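Tryptophane-5-halogenase (Microbispora sp. ATCC PTA-5024, PDB 5UAO) catalyses, as a flavin-dependent halogenase, the post-translational chlorination that makes 5-chlorotryptophan during biosynthesis of the lanthipeptide NAI-107. Local coordinates at residues V32-G37 / V57-S62; D198-E203 / I216-R221; T232-L237 / V344-A349. All coordinates share one frame; numbering follows the deposited sequence.

Contact 1: V32-G37 / V57-S62. With FAD (flavin-adenine dinucleotide), chain E.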
loop_
_atom_site.group_PDB
_atom_site.type_symbol
_atom_site.label_atom_id
_atom_site.label_comp_id
_atom_site.label_asym_id
_atom_site.label_seq_id
_atom_site.Cartn_x
_atom_site.Cartn_y
_atom_site.Cartn_z
ATOM N N VAL A 32 3.094 -2.703 32.669
ATOM C CA VAL A 32 1.947 -2.496 31.785
ATOM C C VAL A 32 0.751 -3.165 32.436
ATOM O O VAL A 32 0.841 -4.296 32.927
ATOM C CB VAL A 32 2.172 -3.094 30.384
ATOM C CG1 VAL A 32 0.928 -2.965 29.554
ATOM C CG2 VAL A 32 3.372 -2.458 29.680
ATOM N N GLY A 33 -0.318 -2.410 32.501
ATOM C CA GLY A 33 -1.650 -2.866 32.971
ATOM C C GLY A 33 -2.586 -3.085 31.764
ATOM O O GLY A 33 -2.966 -2.149 31.079
ATOM N N VAL A 34 -2.907 -4.334 31.504
ATOM C CA VAL A 34 -3.895 -4.716 30.517
ATOM C C VAL A 34 -5.283 -4.826 31.182
ATOM O O VAL A 34 -5.546 -5.678 32.078
ATOM C CB VAL A 34 -3.492 -6.033 29.869
ATOM C CG1 VAL A 34 -4.623 -6.528 28.934
ATOM C CG2 VAL A 34 -2.131 -5.854 29.202
ATOM N N ILE A 35 -6.165 -3.914 30.807
ATOM C CA ILE A 35 -7.410 -3.780 31.524
ATOM C C ILE A 35 -8.516 -4.499 30.803
ATOM O O ILE A 35 -9.051 -3.990 29.800
ATOM C CB ILE A 35 -7.790 -2.307 31.682
ATOM C CG1 ILE A 35 -6.573 -1.547 32.211
ATOM C CG2 ILE A 35 -9.002 -2.190 32.656
ATOM C CD1 ILE A 35 -5.892 -2.177 33.445
ATOM N N GLY A 36 -8.830 -5.699 31.281
ATOM C CA GLY A 36 -9.768 -6.575 30.594
ATOM C C GLY A 36 -9.241 -7.964 30.256
ATOM O O GLY A 36 -8.089 -8.124 29.899
ATOM N N GLY A 37 -10.094 -8.971 30.422
ATOM C CA GLY A 37 -9.708 -10.392 30.289
ATOM C C GLY A 37 -10.492 -11.230 29.285
ATOM O O GLY A 37 -10.732 -12.400 29.491
ATOM N N VAL A 57 3.878 -7.335 33.548
ATOM C CA VAL A 57 2.618 -7.216 32.848
ATOM C C VAL A 57 1.530 -7.778 33.745
ATOM O O VAL A 57 1.593 -8.925 34.188
ATOM C CB VAL A 57 2.670 -7.993 31.532
ATOM C CG1 VAL A 57 1.301 -8.009 30.858
ATOM C CG2 VAL A 57 3.715 -7.401 30.592
ATOM N N ALA A 58 0.521 -6.966 34.023
ATOM C CA ALA A 58 -0.584 -7.321 34.911
ATOM C C ALA A 58 -1.853 -7.300 34.085
ATOM O O ALA A 58 -2.015 -6.389 33.270
ATOM C CB ALA A 58 -0.683 -6.290 36.023
ATOM N N LEU A 59 -2.710 -8.301 34.230
ATOM C CA LEU A 59 -4.003 -8.299 33.650
ATOM C C LEU A 59 -5.060 -8.078 34.746
ATOM O O LEU A 59 -5.137 -8.885 35.673
ATOM C CB LEU A 59 -4.256 -9.618 32.867
ATOM C CG LEU A 59 -5.520 -9.576 31.985
ATOM C CD1 LEU A 59 -5.397 -10.344 30.671
ATOM C CD2 LEU A 59 -6.755 -10.072 32.738
ATOM N N VAL A 60 -5.905 -7.035 34.568
ATOM C CA VAL A 60 -6.976 -6.631 35.478
ATOM C C VAL A 60 -8.351 -6.956 34.882
ATOM O O VAL A 60 -8.659 -6.578 33.763
ATOM C CB VAL A 60 -6.931 -5.117 35.769
ATOM C CG1 VAL A 60 -8.052 -4.655 36.734
ATOM C CG2 VAL A 60 -5.543 -4.655 36.260
ATOM N N GLU A 61 -9.166 -7.704 35.590
ATOM C CA GLU A 61 -10.502 -8.016 35.096
ATOM C C GLU A 61 -11.521 -8.224 36.217
ATOM O O GLU A 61 -11.196 -8.634 37.362
ATOM C CB GLU A 61 -10.513 -9.240 34.192
ATOM C CG GLU A 61 -10.066 -10.508 34.856
ATOM C CD GLU A 61 -10.203 -11.760 34.018
ATOM O OE1 GLU A 61 -11.170 -11.915 33.249
ATOM O OE2 GLU A 61 -9.334 -12.624 34.142
ATOM N N SER A 62 -12.751 -7.914 35.863
ATOM C CA SER A 62 -13.854 -7.911 36.785
ATOM C C SER A 62 -14.554 -9.236 36.656
ATOM O O SER A 62 -15.071 -9.567 35.592
ATOM C CB SER A 62 -14.835 -6.768 36.402
ATOM O OG SER A 62 -15.959 -6.722 37.266
HETATM P PA FAD E . -14.852 -8.569 25.953
HETATM O O1A FAD E . -14.830 -10.052 25.582
HETATM O O2A FAD E . -16.155 -7.749 26.006
HETATM O O5B FAD E . -14.007 -8.340 27.302
HETATM C C5B FAD E . -14.039 -7.174 28.100
HETATM C C4B FAD E . -13.269 -7.477 29.373
HETATM O O4B FAD E . -13.178 -6.177 29.961
HETATM C C3B FAD E . -13.929 -8.403 30.415
HETATM O O3B FAD E . -12.942 -9.353 31.065
HETATM C C2B FAD E . -14.485 -7.427 31.458
HETATM O O2B FAD E . -14.623 -7.971 32.833
HETATM C C1B FAD E . -13.451 -6.306 31.360
HETATM N N9A FAD E . -13.968 -5.039 31.931
HETATM C C8A FAD E . -14.933 -4.233 31.393
HETATM N N7A FAD E . -15.117 -3.152 32.201
HETATM C C5A FAD E . -14.281 -3.299 33.259
HETATM C C6A FAD E . -14.041 -2.545 34.483
HETATM N N6A FAD E . -14.730 -1.387 34.711
HETATM N N1A FAD E . -13.107 -3.001 35.305
HETATM C C2A FAD E . -12.399 -4.124 35.074
HETATM N N3A FAD E . -12.597 -4.868 33.985
HETATM C C4A FAD E . -13.515 -4.499 33.072
HETATM N N1 FAD E . -14.274 -12.210 16.157
HETATM C C2 FAD E . -13.677 -13.179 15.384
HETATM O O2 FAD E . -12.420 -13.159 15.181
HETATM N N3 FAD E . -14.401 -14.189 14.832
HETATM C C4 FAD E . -15.733 -14.319 14.996
HETATM O O4 FAD E . -16.320 -15.289 14.422
HETATM C C4X FAD E . -16.432 -13.289 15.837
HETATM N N5 FAD E . -17.781 -13.270 16.027
HETATM C C5X FAD E . -18.395 -12.331 16.785
HETATM C C6 FAD E . -19.775 -12.374 16.936
HETATM C C7 FAD E . -20.445 -11.414 17.673
HETATM C C7M FAD E . -21.931 -11.441 17.882
HETATM C C8 FAD E . -19.688 -10.366 18.355
HETATM C C8M FAD E . -20.435 -9.331 19.170
HETATM C C9 FAD E . -18.314 -10.315 18.197
HETATM C C9A FAD E . -17.606 -11.236 17.422
HETATM N N10 FAD E . -16.180 -11.173 17.240
HETATM C C10 FAD E . -15.598 -12.198 16.427
HETATM C "C1'" FAD E . -15.241 -10.208 17.889
HETATM C "C2'" FAD E . -14.587 -11.084 19.062
HETATM O "O2'" FAD E . -15.741 -11.588 19.724
HETATM C "C3'" FAD E . -13.892 -10.698 20.416
HETATM O "O3'" FAD E . -13.741 -11.677 21.512
HETATM C "C4'" FAD E . -14.873 -9.905 21.229
HETATM O "O4'" FAD E . -16.078 -9.615 20.458
HETATM C "C5'" FAD E . -14.062 -8.756 21.829
HETATM O "O5'" FAD E . -13.202 -9.233 22.823
HETATM P P FAD E . -12.811 -8.102 23.939
HETATM O O1P FAD E . -12.472 -6.837 23.274
HETATM O O2P FAD E . -11.715 -8.819 24.718
HETATM O O3P FAD E . -14.045 -7.696 24.828
HETATM O O HOH W 1 -11.463 -13.879 31.412
#
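Four backbone hydrogen bonds join Val32-Gly37 to Val57-Ser62 in parallel, the axes of strands 32-35 and 57-61 lying 26° apart with the twist usual in such a sheet. Ala58 N gives to Val32 O, Val34 N to Ala58 O and Val60 N to Val34 O, and Gly36 N adds a last, more bent bond to Val60 O as the first strand ends.

Apolar packing occupies both faces. On one, Ile35 and Val60 lie side by side and point the same way, CD1 of Ile35 coming 3.8 Å from CG2 of Val60. On the other, Leu59 holds CG anti to its backbone N (chi1 -169°), which carries its branches past Val34 to the turn: CD1 stops 3.6 Å from Gly36 O, a buried carbonyl with no polar partner in the model, and CD2 rests 3.8 Å from Gly37 CA.

Polar contacts gather at the turn. Glycine is called for at Gly36, where a side chain would jam against the carbonyl O of Ile35 and press on FAD O4B; at Gly37 it leaves room for Glu61 OE1 as it lies here. Gly37 gives its N-H to FAD O3B, N to O 2.9 Å, as expected of a Rossmann-type dinucleotide-binding loop. Glu61 OE1 lies 3.8 Å from FAD O3B, too far for a direct bond; a water donating to Glu61 OE1 and Gly37 O joins this side chain to the turn. Glu61 OE2 is hydrogen-bonded to His196 NE2 and Tyr42 OH.

The two strands and helix 39-51 form a right-handed beta-alpha-beta crossover. Leu48 of that helix covers Val32, Val34 and Val57, while Tyr42 meets Leu59; strand 227-230 flanks the first strand and strand 195-208 the second.

Contact 2: D198-E203 / I216-R221. With FAD (flavin-adenine dinucleotide), chain E.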
loop_
_atom_site.group_PDB
_atom_site.type_symbol
_atom_site.label_atom_id
_atom_site.label_comp_id
_atom_site.label_asym_id
_atom_site.label_seq_id
_atom_site.Cartn_x
_atom_site.Cartn_y
_atom_site.Cartn_z
ATOM N N ASP A 198 -7.905 -9.132 40.270
ATOM C CA ASP A 198 -9.349 -9.202 40.204
ATOM C C ASP A 198 -9.890 -7.882 40.725
ATOM O O ASP A 198 -9.820 -7.601 41.926
ATOM C CB ASP A 198 -9.882 -10.402 40.973
ATOM C CG ASP A 198 -11.425 -10.434 41.087
ATOM O OD1 ASP A 198 -12.164 -9.773 40.317
ATOM O OD2 ASP A 198 -11.913 -11.138 42.004
ATOM N N ALA A 199 -10.466 -7.083 39.840
ATOM C CA ALA A 199 -10.956 -5.755 40.259
ATOM C C ALA A 199 -11.962 -5.226 39.264
ATOM O O ALA A 199 -11.934 -5.572 38.085
ATOM C CB ALA A 199 -9.778 -4.799 40.372
ATOM N N THR A 200 -12.871 -4.404 39.749
ATOM C CA THR A 200 -13.778 -3.689 38.900
ATOM C C THR A 200 -13.373 -2.260 38.926
ATOM O O THR A 200 -13.372 -1.600 40.006
ATOM C CB THR A 200 -15.243 -3.886 39.348
ATOM O OG1 THR A 200 -15.511 -5.274 39.223
ATOM C CG2 THR A 200 -16.199 -3.136 38.398
ATOM N N VAL A 201 -12.944 -1.740 37.763
ATOM C CA VAL A 201 -12.473 -0.331 37.712
ATOM C C VAL A 201 -13.680 0.583 37.794
ATOM O O VAL A 201 -14.630 0.356 37.067
ATOM C CB VAL A 201 -11.623 -0.059 36.430
ATOM C CG1 VAL A 201 -11.408 1.433 36.192
ATOM C CG2 VAL A 201 -10.303 -0.820 36.527
ATOM N N ALA A 202 -13.635 1.586 38.695
ATOM C CA ALA A 202 -14.734 2.583 38.901
ATOM C C ALA A 202 -14.406 3.893 38.234
ATOM O O ALA A 202 -15.298 4.586 37.739
ATOM C CB ALA A 202 -14.958 2.882 40.395
ATOM N N GLU A 203 -13.144 4.285 38.316
ATOM C CA GLU A 203 -12.724 5.536 37.756
ATOM C C GLU A 203 -11.328 5.430 37.191
ATOM O O GLU A 203 -10.407 4.841 37.763
ATOM C CB GLU A 203 -12.749 6.632 38.797
ATOM C CG GLU A 203 -12.462 8.001 38.190
ATOM C CD GLU A 203 -12.226 9.087 39.241
ATOM O OE1 GLU A 203 -12.468 8.828 40.455
ATOM O OE2 GLU A 203 -11.770 10.196 38.840
ATOM N N ILE A 216 -8.982 3.700 39.986
ATOM C CA ILE A 216 -9.609 3.457 41.283
ATOM C C ILE A 216 -10.655 2.347 41.116
ATOM O O ILE A 216 -11.587 2.461 40.325
ATOM C CB ILE A 216 -10.334 4.729 41.802
ATOM C CG1 ILE A 216 -9.494 5.997 41.588
ATOM C CG2 ILE A 216 -10.872 4.554 43.231
ATOM C CD1 ILE A 216 -8.135 5.973 42.193
ATOM N N THR A 217 -10.500 1.263 41.862
ATOM C CA THR A 217 -11.474 0.205 41.842
ATOM C C THR A 217 -12.715 0.559 42.632
ATOM O O THR A 217 -12.708 1.471 43.482
ATOM C CB THR A 217 -10.915 -1.110 42.392
ATOM O OG1 THR A 217 -10.762 -1.082 43.838
ATOM C CG2 THR A 217 -9.604 -1.424 41.716
ATOM N N THR A 218 -13.770 -0.185 42.398
ATOM C CA THR A 218 -15.014 0.016 43.157
ATOM C C THR A 218 -14.849 -0.137 44.676
ATOM O O THR A 218 -15.546 0.500 45.391
ATOM C CB THR A 218 -16.067 -0.974 42.714
ATOM O OG1 THR A 218 -15.477 -2.289 42.712
ATOM C CG2 THR A 218 -16.566 -0.610 41.301
ATOM N N ASP A 219 -13.929 -0.978 45.135
ATOM C CA ASP A 219 -13.692 -1.185 46.582
ATOM C C ASP A 219 -12.704 -0.207 47.101
ATOM O O ASP A 219 -12.424 -0.259 48.267
ATOM C CB ASP A 219 -13.176 -2.609 46.829
ATOM C CG ASP A 219 -11.899 -2.922 46.005
ATOM O OD1 ASP A 219 -11.995 -3.253 44.808
ATOM O OD2 ASP A 219 -10.790 -2.792 46.557
ATOM N N GLY A 220 -12.070 0.602 46.227
ATOM C CA GLY A 220 -11.124 1.644 46.612
ATOM C C GLY A 220 -9.638 1.402 46.447
ATOM O O GLY A 220 -8.858 2.240 46.825
ATOM N N ARG A 221 -9.209 0.251 45.941
ATOM C CA ARG A 221 -7.811 0.103 45.536
ATOM C C ARG A 221 -7.473 1.150 44.462
ATOM O O ARG A 221 -8.346 1.593 43.712
ATOM C CB ARG A 221 -7.505 -1.301 45.032
ATOM C CG ARG A 221 -7.361 -2.325 46.139
ATOM C CD ARG A 221 -7.322 -3.755 45.618
ATOM N NE ARG A 221 -8.616 -4.136 45.065
ATOM C CZ ARG A 221 -8.876 -5.150 44.251
ATOM N NH1 ARG A 221 -7.901 -5.927 43.763
ATOM N NH2 ARG A 221 -10.142 -5.360 43.859
HETATM P PA FAD E . -14.852 -8.569 25.953
HETATM O O1A FAD E . -14.830 -10.052 25.582
HETATM O O2A FAD E . -16.155 -7.749 26.006
HETATM O O5B FAD E . -14.007 -8.340 27.302
HETATM C C5B FAD E . -14.039 -7.174 28.100
HETATM C C4B FAD E . -13.269 -7.477 29.373
HETATM O O4B FAD E . -13.178 -6.177 29.961
HETATM C C3B FAD E . -13.929 -8.403 30.415
HETATM O O3B FAD E . -12.942 -9.353 31.065
HETATM C C2B FAD E . -14.485 -7.427 31.458
HETATM O O2B FAD E . -14.623 -7.971 32.833
HETATM C C1B FAD E . -13.451 -6.306 31.360
HETATM N N9A FAD E . -13.968 -5.039 31.931
HETATM C C8A FAD E . -14.933 -4.233 31.393
HETATM N N7A FAD E . -15.117 -3.152 32.201
HETATM C C5A FAD E . -14.281 -3.299 33.259
HETATM C C6A FAD E . -14.041 -2.545 34.483
HETATM N N6A FAD E . -14.730 -1.387 34.711
HETATM N N1A FAD E . -13.107 -3.001 35.305
HETATM C C2A FAD E . -12.399 -4.124 35.074
HETATM N N3A FAD E . -12.597 -4.868 33.985
HETATM C C4A FAD E . -13.515 -4.499 33.072
HETATM N N1 FAD E . -14.274 -12.210 16.157
HETATM C C2 FAD E . -13.677 -13.179 15.384
HETATM O O2 FAD E . -12.420 -13.159 15.181
HETATM N N3 FAD E . -14.401 -14.189 14.832
HETATM C C4 FAD E . -15.733 -14.319 14.996
HETATM O O4 FAD E . -16.320 -15.289 14.422
HETATM C C4X FAD E . -16.432 -13.289 15.837
HETATM N N5 FAD E . -17.781 -13.270 16.027
HETATM C C5X FAD E . -18.395 -12.331 16.785
HETATM C C6 FAD E . -19.775 -12.374 16.936
HETATM C C7 FAD E . -20.445 -11.414 17.673
HETATM C C7M FAD E . -21.931 -11.441 17.882
HETATM C C8 FAD E . -19.688 -10.366 18.355
HETATM C C8M FAD E . -20.435 -9.331 19.170
HETATM C C9 FAD E . -18.314 -10.315 18.197
HETATM C C9A FAD E . -17.606 -11.236 17.422
HETATM N N10 FAD E . -16.180 -11.173 17.240
HETATM C C10 FAD E . -15.598 -12.198 16.427
HETATM C "C1'" FAD E . -15.241 -10.208 17.889
HETATM C "C2'" FAD E . -14.587 -11.084 19.062
HETATM O "O2'" FAD E . -15.741 -11.588 19.724
HETATM C "C3'" FAD E . -13.892 -10.698 20.416
HETATM O "O3'" FAD E . -13.741 -11.677 21.512
HETATM C "C4'" FAD E . -14.873 -9.905 21.229
HETATM O "O4'" FAD E . -16.078 -9.615 20.458
HETATM C "C5'" FAD E . -14.062 -8.756 21.829
HETATM O "O5'" FAD E . -13.202 -9.233 22.823
HETATM P P FAD E . -12.811 -8.102 23.939
HETATM O O1P FAD E . -12.472 -6.837 23.274
HETATM O O2P FAD E . -11.715 -8.819 24.718
HETATM O O3P FAD E . -14.045 -7.696 24.828
HETATM O O HOH W 2 -13.282 -4.052 42.563
#
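Thr217 sets its CG2 methyl against CB of Ala199 at 3.6 Å, and the guanidinium of Arg221 comes to the same methyl of Ala199, so the small side chain suits a narrow place. Arg221 reaches across end-on: NH1 and NH2 both give to Asp198 O, which lies in the guanidinium plane, NH2 on a lone pair at 3.0 Å and NH1 from above the carbonyl plane. Its NE and NH2 also hold Asp219 side-on in a salt bridge, NE meeting OD2 at 3.0 Å. With OG1 between the backbone N and the carbonyl carbon (chi1 73°), Thr217 gives its proton to Asp219 OD1 at 2.7 Å, on the face of the carboxylate opposite Arg221 NH2. With an alanine here, Asp219 OD1 would probably lose this donor and the Ala199 methyl its neighbour, leaving the turn freer to shift.

Ala202 N and Glu203 N both give to Ile216 O, a classic beta bulge, and Ile216 N returns a bond to Glu203 O. Next to the bulge Thr218 N gives to Thr200 O at 2.8 Å. Val201 N gives to FAD N1A at 2.8 Å, and Val201 O accepts from FAD N6A. That pairing is consistent with recognition of adenine by donor-acceptor pattern, while the Asp219-Arg221-Thr217 network probably holds the type I turn Thr217-Gly220, at the end of strand 211-217, against Asp198.

Contact 3: T232-L237 / V344-A349. With FAD (flavin-adenine dinucleotide), chain E.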
loop_
_atom_site.group_PDB
_atom_site.type_symbol
_atom_site.label_atom_id
_atom_site.label_comp_id
_atom_site.label_asym_id
_atom_site.label_seq_id
_atom_site.Cartn_x
_atom_site.Cartn_y
_atom_site.Cartn_z
ATOM N N THR A 232 -11.400 -3.192 27.504
ATOM C CA THR A 232 -12.617 -3.267 28.297
ATOM C C THR A 232 -13.848 -3.574 27.508
ATOM O O THR A 232 -14.931 -3.540 28.083
ATOM C CB THR A 232 -12.871 -1.994 29.157
ATOM O OG1 THR A 232 -13.000 -0.854 28.321
ATOM C CG2 THR A 232 -11.728 -1.783 30.114
ATOM N N GLY A 233 -13.705 -3.953 26.234
ATOM C CA GLY A 233 -14.836 -4.252 25.376
ATOM C C GLY A 233 -15.572 -2.987 24.894
ATOM O O GLY A 233 -15.057 -1.904 24.975
ATOM N N PHE A 234 -16.828 -3.115 24.527
ATOM C CA PHE A 234 -17.575 -1.958 23.939
ATOM C C PHE A 234 -17.634 -0.719 24.825
ATOM O O PHE A 234 -17.546 0.352 24.291
ATOM C CB PHE A 234 -18.995 -2.391 23.542
ATOM C CG PHE A 234 -19.036 -3.323 22.362
ATOM C CD1 PHE A 234 -18.648 -2.876 21.123
ATOM C CD2 PHE A 234 -19.561 -4.588 22.466
ATOM C CE1 PHE A 234 -18.720 -3.685 20.003
ATOM C CE2 PHE A 234 -19.673 -5.409 21.353
ATOM C CZ PHE A 234 -19.233 -4.968 20.121
ATOM N N ARG A 235 -17.716 -0.877 26.153
ATOM C CA ARG A 235 -17.694 0.197 27.118
ATOM C C ARG A 235 -16.522 1.173 26.980
ATOM O O ARG A 235 -16.636 2.328 27.380
ATOM C CB ARG A 235 -17.535 -0.367 28.518
ATOM C CG ARG A 235 -18.808 -0.743 29.219
ATOM C CD ARG A 235 -18.486 -1.728 30.372
ATOM N NE ARG A 235 -18.956 -3.016 29.944
ATOM C CZ ARG A 235 -19.891 -3.745 30.534
ATOM N NH1 ARG A 235 -20.455 -3.351 31.679
ATOM N NH2 ARG A 235 -20.250 -4.899 29.956
ATOM N N SER A 236 -15.383 0.644 26.542
ATOM C CA SER A 236 -14.212 1.426 26.182
ATOM C C SER A 236 -13.915 2.475 27.262
ATOM O O SER A 236 -13.965 3.686 27.020
ATOM C CB SER A 236 -14.427 2.043 24.790
ATOM O OG SER A 236 -13.283 2.842 24.329
ATOM N N LEU A 237 -13.623 1.980 28.467
ATOM C CA LEU A 237 -13.563 2.809 29.689
ATOM C C LEU A 237 -12.429 3.831 29.651
ATOM O O LEU A 237 -12.621 4.996 30.040
ATOM C CB LEU A 237 -13.373 1.915 30.897
ATOM C CG LEU A 237 -13.911 2.425 32.203
ATOM C CD1 LEU A 237 -15.421 2.262 32.098
ATOM C CD2 LEU A 237 -13.327 1.607 33.346
ATOM N N VAL A 344 -7.348 -2.115 22.421
ATOM C CA VAL A 344 -7.302 -3.339 21.629
ATOM C C VAL A 344 -8.599 -4.045 21.782
ATOM O O VAL A 344 -9.087 -4.250 22.920
ATOM C CB VAL A 344 -6.137 -4.306 22.073
ATOM C CG1 VAL A 344 -6.163 -5.611 21.284
ATOM C CG2 VAL A 344 -4.743 -3.629 21.981
ATOM N N GLY A 345 -9.142 -4.487 20.645
ATOM C CA GLY A 345 -10.390 -5.258 20.584
ATOM C C GLY A 345 -11.655 -4.391 20.496
ATOM O O GLY A 345 -11.651 -3.354 19.856
ATOM N N ASN A 346 -12.744 -4.796 21.139
ATOM C CA ASN A 346 -14.003 -4.104 20.973
ATOM C C ASN A 346 -13.999 -2.694 21.574
ATOM O O ASN A 346 -14.820 -1.853 21.202
ATOM C CB ASN A 346 -15.177 -4.883 21.627
ATOM C CG ASN A 346 -15.515 -6.220 20.943
ATOM O OD1 ASN A 346 -14.945 -6.609 19.900
ATOM N ND2 ASN A 346 -16.451 -6.975 21.589
ATOM N N SER A 347 -13.119 -2.418 22.509
ATOM C CA SER A 347 -12.931 -1.056 22.983
ATOM C C SER A 347 -12.567 -0.058 21.890
ATOM O O SER A 347 -12.897 1.126 22.039
ATOM C CB SER A 347 -11.855 -1.016 24.069
ATOM O OG SER A 347 -10.674 -1.600 23.546
ATOM N N TYR A 348 -11.922 -0.519 20.809
ATOM C CA TYR A 348 -11.523 0.336 19.700
ATOM C C TYR A 348 -12.531 0.320 18.591
ATOM O O TYR A 348 -13.025 1.380 18.199
ATOM C CB TYR A 348 -10.128 0.027 19.170
ATOM C CG TYR A 348 -9.776 0.825 17.919
ATOM C CD1 TYR A 348 -9.680 2.222 17.947
ATOM C CD2 TYR A 348 -9.658 0.186 16.676
ATOM C CE1 TYR A 348 -9.411 2.956 16.788
ATOM C CE2 TYR A 348 -9.361 0.897 15.556
ATOM C CZ TYR A 348 -9.231 2.283 15.594
ATOM O OH TYR A 348 -8.952 2.981 14.424
ATOM N N ALA A 349 -12.886 -0.853 18.106
ATOM C CA ALA A 349 -13.692 -0.996 16.906
ATOM C C ALA A 349 -14.357 -2.350 16.850
ATOM O O ALA A 349 -13.869 -3.290 17.481
ATOM C CB ALA A 349 -12.801 -0.854 15.655
HETATM P PA FAD E . -14.852 -8.569 25.953
HETATM O O1A FAD E . -14.830 -10.052 25.582
HETATM O O2A FAD E . -16.155 -7.749 26.006
HETATM O O5B FAD E . -14.007 -8.340 27.302
HETATM C C5B FAD E . -14.039 -7.174 28.100
HETATM C C4B FAD E . -13.269 -7.477 29.373
HETATM O O4B FAD E . -13.178 -6.177 29.961
HETATM C C3B FAD E . -13.929 -8.403 30.415
HETATM O O3B FAD E . -12.942 -9.353 31.065
HETATM C C2B FAD E . -14.485 -7.427 31.458
HETATM O O2B FAD E . -14.623 -7.971 32.833
HETATM C C1B FAD E . -13.451 -6.306 31.360
HETATM N N9A FAD E . -13.968 -5.039 31.931
HETATM C C8A FAD E . -14.933 -4.233 31.393
HETATM N N7A FAD E . -15.117 -3.152 32.201
HETATM C C5A FAD E . -14.281 -3.299 33.259
HETATM C C6A FAD E . -14.041 -2.545 34.483
HETATM N N6A FAD E . -14.730 -1.387 34.711
HETATM N N1A FAD E . -13.107 -3.001 35.305
HETATM C C2A FAD E . -12.399 -4.124 35.074
HETATM N N3A FAD E . -12.597 -4.868 33.985
HETATM C C4A FAD E . -13.515 -4.499 33.072
HETATM N N1 FAD E . -14.274 -12.210 16.157
HETATM C C2 FAD E . -13.677 -13.179 15.384
HETATM O O2 FAD E . -12.420 -13.159 15.181
HETATM N N3 FAD E . -14.401 -14.189 14.832
HETATM C C4 FAD E . -15.733 -14.319 14.996
HETATM O O4 FAD E . -16.320 -15.289 14.422
HETATM C C4X FAD E . -16.432 -13.289 15.837
HETATM N N5 FAD E . -17.781 -13.270 16.027
HETATM C C5X FAD E . -18.395 -12.331 16.785
HETATM C C6 FAD E . -19.775 -12.374 16.936
HETATM C C7 FAD E . -20.445 -11.414 17.673
HETATM C C7M FAD E . -21.931 -11.441 17.882
HETATM C C8 FAD E . -19.688 -10.366 18.355
HETATM C C8M FAD E . -20.435 -9.331 19.170
HETATM C C9 FAD E . -18.314 -10.315 18.197
HETATM C C9A FAD E . -17.606 -11.236 17.422
HETATM N N10 FAD E . -16.180 -11.173 17.240
HETATM C C10 FAD E . -15.598 -12.198 16.427
HETATM C "C1'" FAD E . -15.241 -10.208 17.889
HETATM C "C2'" FAD E . -14.587 -11.084 19.062
HETATM O "O2'" FAD E . -15.741 -11.588 19.724
HETATM C "C3'" FAD E . -13.892 -10.698 20.416
HETATM O "O3'" FAD E . -13.741 -11.677 21.512
HETATM C "C4'" FAD E . -14.873 -9.905 21.229
HETATM O "O4'" FAD E . -16.078 -9.615 20.458
HETATM C "C5'" FAD E . -14.062 -8.756 21.829
HETATM O "O5'" FAD E . -13.202 -9.233 22.823
HETATM P P FAD E . -12.811 -8.102 23.939
HETATM O O1P FAD E . -12.472 -6.837 23.274
HETATM O O2P FAD E . -11.715 -8.819 24.718
HETATM O O3P FAD E . -14.045 -7.696 24.828
HETATM O O HOH W 3 -11.573 -4.443 24.120
HETATM O O HOH W 4 -17.312 -6.163 24.281
#
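Ser236 and Ser347 have their CA atoms 4.2 Å apart where two irregular loops meet, and Gly233 O lies 3.0 Å from Ser347 CA in a CA-H...O contact. Gly233 and Gly345 both have positive phi, and a side chain on either would run into a phosphate oxygen of FAD, so glycine suits both places.

Phe234 and Asn346 stack, ring and amide planes 24° apart. Asn346 ND2 sits over one face of the ring, displaced toward the rim, 3.6 Å from Phe234 CE2, while Asn346 CB lies almost squarely above the centroid in a CH-pi contact. With CG anti to the carbonyl carbon (chi1 -67°), Asn346 sends its amide to the ribityl chain, where ND2 makes a weak bond to FAD O4' and OD1 takes another weak one from it. Its backbone N gives to FAD O1P at 3.0 Å.

Ser236 OG gives its proton to Ser347 O at 2.9 Å, tilted from the carbonyl plane. Two waters complete the join: one links Gly233 N, Ser347 N and Val344 O to FAD O1P, the other Phe234 N and Asn346 ND2 to FAD O2A. One peptide N-H directly, and others through the two waters, thus meet phosphate oxygens, probably easing their negative charge.

The loops leave strands 227-230 and 341-343, neighbours in the sheet; Thr232 OG1 is hydrogen-bonded to Asp230 OD1 and Ser347 OG to Asp230 O. Helix 237-242 starts right after Ser236, and Phe350 meets Phe234 edge-to-face.

The contacts follow one another along the chain, each closing before the next opens. Contacts 1 and 2 lie within one mixed sheet, contact 1 joining strands 31-35 and 56-61 and contact 2 strands 195-208 and 211-217; their centres are about 12 Å apart, bridged by a probable hydrogen bond between Ser62 OG and Thr200 OG1. Contact 3, about 13 Å from contact 1 and 18 Å from contact 2 by centres, lies in loops that follow strands 227-230 and 341-343, and its Leu237 packs on Val201. They help bind FAD: ribose at contact 1, adenine at contact 2, pyrophosphate and ribityl chain at contact 3, which also touches the adenine, consistent with a Rossmann-like flavoprotein fold.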